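Local coordinates for metagenomic carboxyl esterase MGS0156 (Uncultured organism, PDB 5D8M), which probably hydrolyses carboxylic ester bonds, as expected of a carboxyl esterase of the alpha/beta-hydrolase type, at residues Tyr294-Phe306 / Val316-Leu328. Residues are numbered along the deposited sequence; the frame is centred on the assembly and turned at random. Where two conformers were deposited one is given.
Sequences YPNADHLAVAMPF and VISKNSYPRPALL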
ATOM      1  N   TYR A 294      -2.671 -10.306  -5.291  1.00 11.51           N
ATOM      2  CA  TYR A 294      -1.794  -9.557  -6.184  1.00  9.21           C
ATOM      3  C   TYR A 294      -2.595  -8.797  -7.243  1.00 11.39           C
ATOM      4  O   TYR A 294      -2.857  -9.331  -8.308  1.00 11.23           O
ATOM      5  CB  TYR A 294      -0.787 -10.503  -6.862  1.00  9.73           C
ATOM      6  CG  TYR A 294       0.089 -11.296  -5.896  1.00 13.82           C
ATOM      7  CD1 TYR A 294      -0.365 -12.497  -5.341  1.00 13.74           C
ATOM      8  CD2 TYR A 294       1.357 -10.835  -5.525  1.00 11.92           C
ATOM      9  CE1 TYR A 294       0.414 -13.222  -4.460  1.00 15.12           C
ATOM     10  CE2 TYR A 294       2.159 -11.576  -4.626  1.00 12.52           C
ATOM     11  CZ  TYR A 294       1.672 -12.759  -4.108  1.00 13.68           C
ATOM     12  OH  TYR A 294       2.417 -13.505  -3.240  1.00 12.29           O
ATOM     13  N   PRO A 295      -2.994  -7.551  -6.936  1.00 11.25           N
ATOM     14  CA  PRO A 295      -3.678  -6.712  -7.923  1.00 11.87           C
ATOM     15  C   PRO A 295      -2.882  -6.584  -9.199  1.00 12.08           C
ATOM     16  O   PRO A 295      -1.691  -6.329  -9.139  1.00  8.98           O
ATOM     17  CB  PRO A 295      -3.777  -5.359  -7.233  1.00 10.93           C
ATOM     18  CG  PRO A 295      -3.758  -5.693  -5.758  1.00 12.10           C
ATOM     19  CD  PRO A 295      -2.800  -6.848  -5.648  1.00  8.81           C
ATOM     20  N   ASN A 296      -3.548  -6.770 -10.329  1.00 11.05           N
ATOM     21  CA  ASN A 296      -2.947  -6.625 -11.644  1.00 12.63           C
ATOM     22  C   ASN A 296      -2.912  -5.147 -12.036  1.00 14.58           C
ATOM     23  O   ASN A 296      -3.787  -4.646 -12.740  1.00 11.30           O
ATOM     24  CB  ASN A 296      -3.740  -7.450 -12.682  1.00 15.41           C
ATOM     25  CG  ASN A 296      -3.005  -7.588 -13.998  1.00 18.94           C
ATOM     26  OD1 ASN A 296      -1.990  -6.897 -14.244  1.00 12.76           O
ATOM     27  ND2 ASN A 296      -3.520  -8.461 -14.872  1.00 16.43           N
ATOM     28  N   ALA A 297      -1.887  -4.451 -11.572  1.00 13.01           N
ATOM     29  CA  ALA A 297      -1.869  -3.005 -11.607  1.00 12.99           C
ATOM     30  C   ALA A 297      -0.455  -2.568 -11.259  1.00 11.12           C
ATOM     31  O   ALA A 297       0.234  -3.282 -10.508  1.00  9.11           O
ATOM     32  CB  ALA A 297      -2.901  -2.425 -10.571  1.00 13.32           C
ATOM     33  N   ASP A 298      -0.028  -1.395 -11.729  1.00  9.37           N
ATOM     34  CA  ASP A 298       1.294  -0.922 -11.345  1.00  8.77           C
ATOM     35  C   ASP A 298       1.155  -0.140 -10.031  1.00 11.72           C
ATOM     36  O   ASP A 298       0.064  -0.017  -9.486  1.00 10.16           O
ATOM     37  CB  ASP A 298       1.978  -0.094 -12.478  1.00  9.51           C
ATOM     38  CG  ASP A 298       1.248   1.236 -12.806  1.00 16.44           C
ATOM     39  OD1 ASP A 298       0.647   1.870 -11.902  1.00 14.26           O
ATOM     40  OD2 ASP A 298       1.335   1.693 -13.975  1.00 17.80           O
ATOM     41  N   HIS A 299       2.271   0.359  -9.524  1.00 11.67           N
ATOM     42  CA  HIS A 299       2.324   0.987  -8.209  1.00 10.80           C
ATOM     43  C   HIS A 299       1.283   2.081  -8.002  1.00 11.77           C
ATOM     44  O   HIS A 299       0.686   2.180  -6.933  1.00 10.99           O
ATOM     45  CB  HIS A 299       3.727   1.563  -7.988  1.00 10.28           C
ATOM     46  CG  HIS A 299       3.988   1.979  -6.578  1.00 17.18           C
ATOM     47  ND1 HIS A 299       4.105   1.072  -5.545  1.00 16.23           N
ATOM     48  CD2 HIS A 299       4.148   3.208  -6.026  1.00 16.63           C
ATOM     49  CE1 HIS A 299       4.346   1.724  -4.422  1.00 17.86           C
ATOM     50  NE2 HIS A 299       4.369   3.019  -4.685  1.00 17.66           N
ATOM     51  N   LEU A 300       1.056   2.902  -9.023  1.00 12.15           N
ATOM     52  CA  LEU A 300       0.133   4.031  -8.879  1.00 13.57           C
ATOM     53  C   LEU A 300      -1.313   3.653  -9.170  1.00  8.28           C
ATOM     54  O   LEU A 300      -2.251   4.097  -8.493  1.00 12.39           O
ATOM     55  CB  LEU A 300       0.587   5.171  -9.794  1.00 11.18           C
ATOM     56  CG  LEU A 300       1.915   5.769  -9.352  1.00 14.08           C
ATOM     57  CD1 LEU A 300       2.321   6.881 -10.332  1.00 13.37           C
ATOM     58  CD2 LEU A 300       1.838   6.309  -7.923  1.00 13.52           C
ATOM     59  N   ALA A 301      -1.510   2.782 -10.138  1.00 10.79           N
ATOM     60  CA  ALA A 301      -2.877   2.406 -10.522  1.00 10.21           C
ATOM     61  C   ALA A 301      -3.641   1.732  -9.384  1.00 12.67           C
ATOM     62  O   ALA A 301      -4.851   1.882  -9.254  1.00 12.77           O
ATOM     63  CB  ALA A 301      -2.846   1.492 -11.746  1.00  9.39           C
ATOM     64  N   VAL A 302      -2.945   0.979  -8.547  1.00 12.89           N
ATOM     65  CA  VAL A 302      -3.649   0.216  -7.519  1.00  8.91           C
ATOM     66  C   VAL A 302      -4.289   1.131  -6.456  1.00 12.97           C
ATOM     67  O   VAL A 302      -5.205   0.707  -5.749  1.00 12.62           O
ATOM     68  CB  VAL A 302      -2.676  -0.831  -6.877  1.00 11.18           C
ATOM     69  CG1 VAL A 302      -1.614  -0.135  -5.978  1.00  6.49           C
ATOM     70  CG2 VAL A 302      -3.455  -1.907  -6.117  1.00 10.98           C
ATOM     71  N   ALA A 303      -3.894   2.405  -6.375  1.00  9.35           N
ATOM     72  CA  ALA A 303      -4.336   3.208  -5.235  1.00 12.37           C
ATOM     73  C   ALA A 303      -4.467   4.715  -5.445  1.00 11.52           C
ATOM     74  O   ALA A 303      -5.180   5.364  -4.690  1.00 12.08           O
ATOM     75  CB  ALA A 303      -3.388   2.960  -4.047  1.00 13.42           C
HETATM   76  N   MSE A 304      -3.755   5.276  -6.424  1.00 11.51           N
HETATM   77  CA  MSE A 304      -3.698   6.725  -6.625  1.00 13.72           C
HETATM   78  C   MSE A 304      -4.286   7.097  -7.974  1.00 13.39           C
HETATM   79  O   MSE A 304      -3.626   6.898  -9.003  1.00 14.85           O
HETATM   80  CB  MSE A 304      -2.239   7.238  -6.548  1.00 18.19           C
HETATM   81  CG  MSE A 304      -1.628   7.178  -5.159  1.00 23.32           C
HETATM   82 SE   MSE A 304      -2.128   8.727  -4.102  0.64 26.68          SE
HETATM   83  CE  MSE A 304      -1.020  10.105  -4.927  1.00 19.95           C
ATOM     84  N   PRO A 305      -5.510   7.655  -7.982  1.00 14.21           N
ATOM     85  CA  PRO A 305      -6.134   8.082  -9.229  1.00 12.87           C
ATOM     86  C   PRO A 305      -5.530   9.388  -9.763  1.00 19.46           C
ATOM     87  O   PRO A 305      -5.383  10.355  -9.014  1.00 18.45           O
ATOM     88  CB  PRO A 305      -7.605   8.293  -8.833  1.00 13.08           C
ATOM     89  CG  PRO A 305      -7.546   8.666  -7.363  1.00 13.01           C
ATOM     90  CD  PRO A 305      -6.386   7.873  -6.808  1.00 13.67           C
ATOM     91  N   PHE A 306      -5.196   9.402 -11.051  1.00 17.17           N
ATOM     92  CA  PHE A 306      -4.801  10.614 -11.753  1.00 22.95           C
ATOM     93  C   PHE A 306      -5.769  10.797 -12.919  1.00 31.39           C
ATOM     94  O   PHE A 306      -5.844   9.936 -13.795  1.00 37.57           O
ATOM     95  CB  PHE A 306      -3.357  10.519 -12.288  1.00 22.21           C
ATOM     96  CG  PHE A 306      -2.296  10.551 -11.226  1.00 19.89           C
ATOM     97  CD1 PHE A 306      -1.956   9.409 -10.534  1.00 15.62           C
ATOM     98  CD2 PHE A 306      -1.609  11.734 -10.950  1.00 20.30           C
ATOM     99  CE1 PHE A 306      -0.971   9.442  -9.553  1.00 12.36           C
ATOM    100  CE2 PHE A 306      -0.623  11.771  -9.981  1.00 18.27           C
ATOM    101  CZ  PHE A 306      -0.318  10.621  -9.271  1.00 13.46           C
ATOM    102  N   VAL A 316       1.914  10.891 -18.520  1.00 21.16           N
ATOM    103  CA  VAL A 316       3.008   9.930 -18.401  1.00 19.41           C
ATOM    104  C   VAL A 316       2.642   8.801 -17.436  1.00 19.14           C
ATOM    105  O   VAL A 316       3.218   7.722 -17.496  1.00 20.04           O
ATOM    106  CB  VAL A 316       4.320  10.615 -17.973  1.00 25.18           C
ATOM    107  CG1 VAL A 316       4.676  11.695 -18.994  1.00 32.99           C
ATOM    108  CG2 VAL A 316       4.213  11.197 -16.562  1.00 22.47           C
ATOM    109  N   ILE A 317       1.656   9.040 -16.574  1.00 16.73           N
ATOM    110  CA  ILE A 317       1.078   7.989 -15.752  1.00 15.14           C
ATOM    111  C   ILE A 317       0.015   7.305 -16.612  1.00 18.90           C
ATOM    112  O   ILE A 317      -1.192   7.396 -16.362  1.00 20.09           O
ATOM    113  CB  ILE A 317       0.531   8.577 -14.442  1.00 20.35           C
ATOM    114  CG1 ILE A 317       1.674   9.328 -13.738  1.00 14.58           C
ATOM    115  CG2 ILE A 317      -0.072   7.493 -13.516  1.00 15.95           C
ATOM    116  CD1 ILE A 317       1.262  10.109 -12.519  1.00 14.49           C
ATOM    117  N   SER A 318       0.501   6.627 -17.648  1.00 19.01           N
ATOM    118  CA  SER A 318      -0.308   6.214 -18.796  1.00 17.52           C
ATOM    119  C   SER A 318      -1.134   4.938 -18.599  1.00 16.87           C
ATOM    120  O   SER A 318      -1.929   4.591 -19.454  1.00 19.36           O
ATOM    121  CB  SER A 318       0.605   6.014 -20.002  1.00 20.72           C
ATOM    122  OG  SER A 318       1.525   4.972 -19.718  1.00 19.32           O
ATOM    123  N   LYS A 319      -0.949   4.229 -17.491  1.00 16.23           N
ATOM    124  CA  LYS A 319      -1.715   2.995 -17.268  1.00 14.79           C
ATOM    125  C   LYS A 319      -2.368   3.012 -15.883  1.00 13.36           C
ATOM    126  O   LYS A 319      -2.208   2.077 -15.103  1.00 20.93           O
ATOM    127  CB  LYS A 319      -0.806   1.766 -17.430  1.00 14.67           C
ATOM    128  CG  LYS A 319      -0.246   1.588 -18.865  1.00 16.71           C
ATOM    129  CD  LYS A 319      -1.389   1.299 -19.850  1.00 17.98           C
ATOM    130  CE  LYS A 319      -0.861   1.162 -21.280  1.00 29.69           C
ATOM    131  NZ  LYS A 319      -1.957   0.814 -22.234  1.00 33.24           N
ATOM    132  N   ASN A 320      -3.120   4.071 -15.599  1.00 13.58           N
ATOM    133  CA  ASN A 320      -3.629   4.351 -14.254  1.00 13.38           C
ATOM    134  C   ASN A 320      -4.992   3.717 -13.973  1.00 16.56           C
ATOM    135  O   ASN A 320      -5.501   3.783 -12.852  1.00 16.68           O
ATOM    136  CB  ASN A 320      -3.708   5.870 -14.053  1.00 13.08           C
ATOM    137  CG  ASN A 320      -3.952   6.263 -12.604  1.00 14.40           C
ATOM    138  OD1 ASN A 320      -4.968   6.873 -12.277  1.00 16.09           O
ATOM    139  ND2 ASN A 320      -3.027   5.914 -11.741  1.00 11.05           N
ATOM    140  N   SER A 321      -5.585   3.115 -14.997  0.51 17.10           N
ATOM    141  CA  SER A 321      -6.903   2.501 -14.855  0.51 19.51           C
ATOM    142  C   SER A 321      -6.834   1.192 -14.069  0.51 18.50           C
ATOM    143  O   SER A 321      -6.079   0.282 -14.422  0.51 17.69           O
ATOM    144  CB  SER A 321      -7.527   2.250 -16.228  0.51 21.52           C
ATOM    145  OG  SER A 321      -7.765   3.474 -16.889  0.51 22.15           O
ATOM    146  N   TYR A 322      -7.617   1.119 -12.998  1.00 15.53           N
ATOM    147  CA  TYR A 322      -7.750  -0.091 -12.193  1.00 12.53           C
ATOM    148  C   TYR A 322      -9.029   0.070 -11.362  1.00 12.88           C
ATOM    149  O   TYR A 322      -9.383   1.191 -11.002  1.00 13.53           O
ATOM    150  CB  TYR A 322      -6.537  -0.323 -11.266  1.00 11.65           C
ATOM    151  CG  TYR A 322      -6.643  -1.637 -10.539  1.00 12.53           C
ATOM    152  CD1 TYR A 322      -6.314  -2.839 -11.180  1.00 10.87           C
ATOM    153  CD2 TYR A 322      -7.127  -1.697  -9.235  1.00 13.39           C
ATOM    154  CE1 TYR A 322      -6.444  -4.053 -10.532  1.00 10.18           C
ATOM    155  CE2 TYR A 322      -7.273  -2.912  -8.586  1.00 11.65           C
ATOM    156  CZ  TYR A 322      -6.931  -4.073  -9.234  1.00 11.57           C
ATOM    157  OH  TYR A 322      -7.092  -5.258  -8.577  1.00 13.93           O
ATOM    158  N   PRO A 323      -9.734  -1.037 -11.052  1.00 13.87           N
ATOM    159  CA  PRO A 323     -10.954  -0.872 -10.231  1.00 13.67           C
ATOM    160  C   PRO A 323     -10.671  -0.645  -8.743  1.00 13.72           C
ATOM    161  O   PRO A 323     -10.982  -1.505  -7.908  1.00 13.61           O
ATOM    162  CB  PRO A 323     -11.706  -2.196 -10.444  1.00 12.80           C
ATOM    163  CG  PRO A 323     -10.641  -3.190 -10.801  1.00 12.47           C
ATOM    164  CD  PRO A 323      -9.649  -2.385 -11.639  1.00 13.34           C
ATOM    165  N   ARG A 324     -10.090   0.508  -8.418  1.00 14.07           N
ATOM    166  CA  ARG A 324      -9.824   0.886  -7.014  1.00 12.10           C
ATOM    167  C   ARG A 324     -11.071   0.850  -6.092  1.00  9.86           C
ATOM    168  O   ARG A 324     -10.958   0.364  -4.959  1.00 10.68           O
ATOM    169  CB  ARG A 324      -9.152   2.289  -6.964  1.00  9.47           C
ATOM    170  CG  ARG A 324      -7.709   2.299  -7.575  1.00 12.02           C
ATOM    171  CD  ARG A 324      -7.118   3.714  -7.625  1.00  9.79           C
ATOM    172  NE  ARG A 324      -7.817   4.560  -8.604  1.00 12.13           N
ATOM    173  CZ  ARG A 324      -7.484   4.623  -9.889  1.00 12.05           C
ATOM    174  NH1 ARG A 324      -8.158   5.409 -10.712  1.00 12.29           N
ATOM    175  NH2 ARG A 324      -6.473   3.897 -10.345  1.00 12.47           N
ATOM    176  N   PRO A 325     -12.256   1.328  -6.554  1.00 11.80           N
ATOM    177  CA  PRO A 325     -13.409   1.240  -5.648  1.00 13.71           C
ATOM    178  C   PRO A 325     -13.735  -0.185  -5.249  1.00 15.17           C
ATOM    179  O   PRO A 325     -13.984  -0.441  -4.066  1.00 13.36           O
ATOM    180  CB  PRO A 325     -14.560   1.833  -6.468  1.00 14.43           C
ATOM    181  CG  PRO A 325     -13.866   2.770  -7.456  1.00 13.43           C
ATOM    182  CD  PRO A 325     -12.613   2.021  -7.813  1.00 12.12           C
ATOM    183  N   ALA A 326     -13.724  -1.099  -6.217  1.00 14.25           N
ATOM    184  CA  ALA A 326     -14.016  -2.491  -5.911  1.00 12.64           C
ATOM    185  C   ALA A 326     -12.954  -3.056  -4.977  1.00 16.08           C
ATOM    186  O   ALA A 326     -13.275  -3.807  -4.039  1.00 14.95           O
ATOM    187  CB  ALA A 326     -14.099  -3.304  -7.167  1.00 12.57           C
ATOM    188  N   LEU A 327     -11.694  -2.692  -5.228  1.00 14.68           N
ATOM    189  CA  LEU A 327     -10.583  -3.149  -4.396  1.00 10.74           C
ATOM    190  C   LEU A 327     -10.749  -2.689  -2.952  1.00  8.10           C
ATOM    191  O   LEU A 327     -10.591  -3.493  -2.040  1.00 13.08           O
ATOM    192  CB  LEU A 327      -9.234  -2.648  -4.937  1.00  9.69           C
ATOM    193  CG  LEU A 327      -7.974  -3.164  -4.207  1.00 12.86           C
ATOM    194  CD1 LEU A 327      -7.682  -4.654  -4.540  1.00  8.91           C
ATOM    195  CD2 LEU A 327      -6.745  -2.292  -4.561  1.00 11.48           C
ATOM    196  N   LEU A 328     -11.051  -1.402  -2.750  1.00  8.21           N
ATOM    197  CA  LEU A 328     -11.177  -0.857  -1.404  1.00 13.98           C
ATOM    198  C   LEU A 328     -12.402  -1.448  -0.684  1.00 14.57           C
ATOM    199  O   LEU A 328     -12.332  -1.758   0.502  1.00 14.02           O
ATOM    200  CB  LEU A 328     -11.280   0.665  -1.438  1.00  9.50           C
ATOM    201  CG  LEU A 328     -11.201   1.393  -0.093  1.00 10.06           C
ATOM    202  CD1 LEU A 328      -9.835   1.136   0.564  1.00  9.89           C
ATOM    203  CD2 LEU A 328     -11.443   2.907  -0.271  1.00  9.66           C
TER
HETATM  204  O   HOH W   1      -1.293  -0.512 -14.307  1.00 13.71           O
HETATM  205  O   HOH W   2      -0.752   4.313 -12.813  1.00 13.78           O
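N320 carries its CG anti to the backbone N (chi1 -168°) and R324 kinks its chain at chi3 (-69°), bringing an amide and a guanidinium onto the loop after strand 290-293 of what looks like an alpha/beta-hydrolase fold. That loop holds H299, hydrogen-bonded through ND1 to D276, consistent with the His-Asp pair of a catalytic triad. The N320 amide grips the backbone from both ends: ND2 donates nearly straight to M304 O (3.0 Å), while F306 N reaches OD1 at 2.8 Å from above the carbonyl plane. R324 NH2 splits its two hydrogens, one to A301 O at 2.8 Å, in plane on a lone pair, the other to N320 O at 2.7 Å, nearly end-on to that carbonyl. P305 CA lies over one guanidinium face, toward its rim, and NH1 makes a salt bridge with D109. A methionine in place of R324 would probably leave D109 without its charge mate and A301 O and N320 O without their shared donor. Y322 lays CD1 against A297 CB (3.5 Å), its hydroxyl hydrogen-bonded to I63 O. Water 2 joins D298 OD1 to N320 ND2, while OD2 accepts from S258 N. At the far end I317 CD1 sits over the F306 ring, 3.5 Å from its centroid and 6° off the normal, a CH-pi contact.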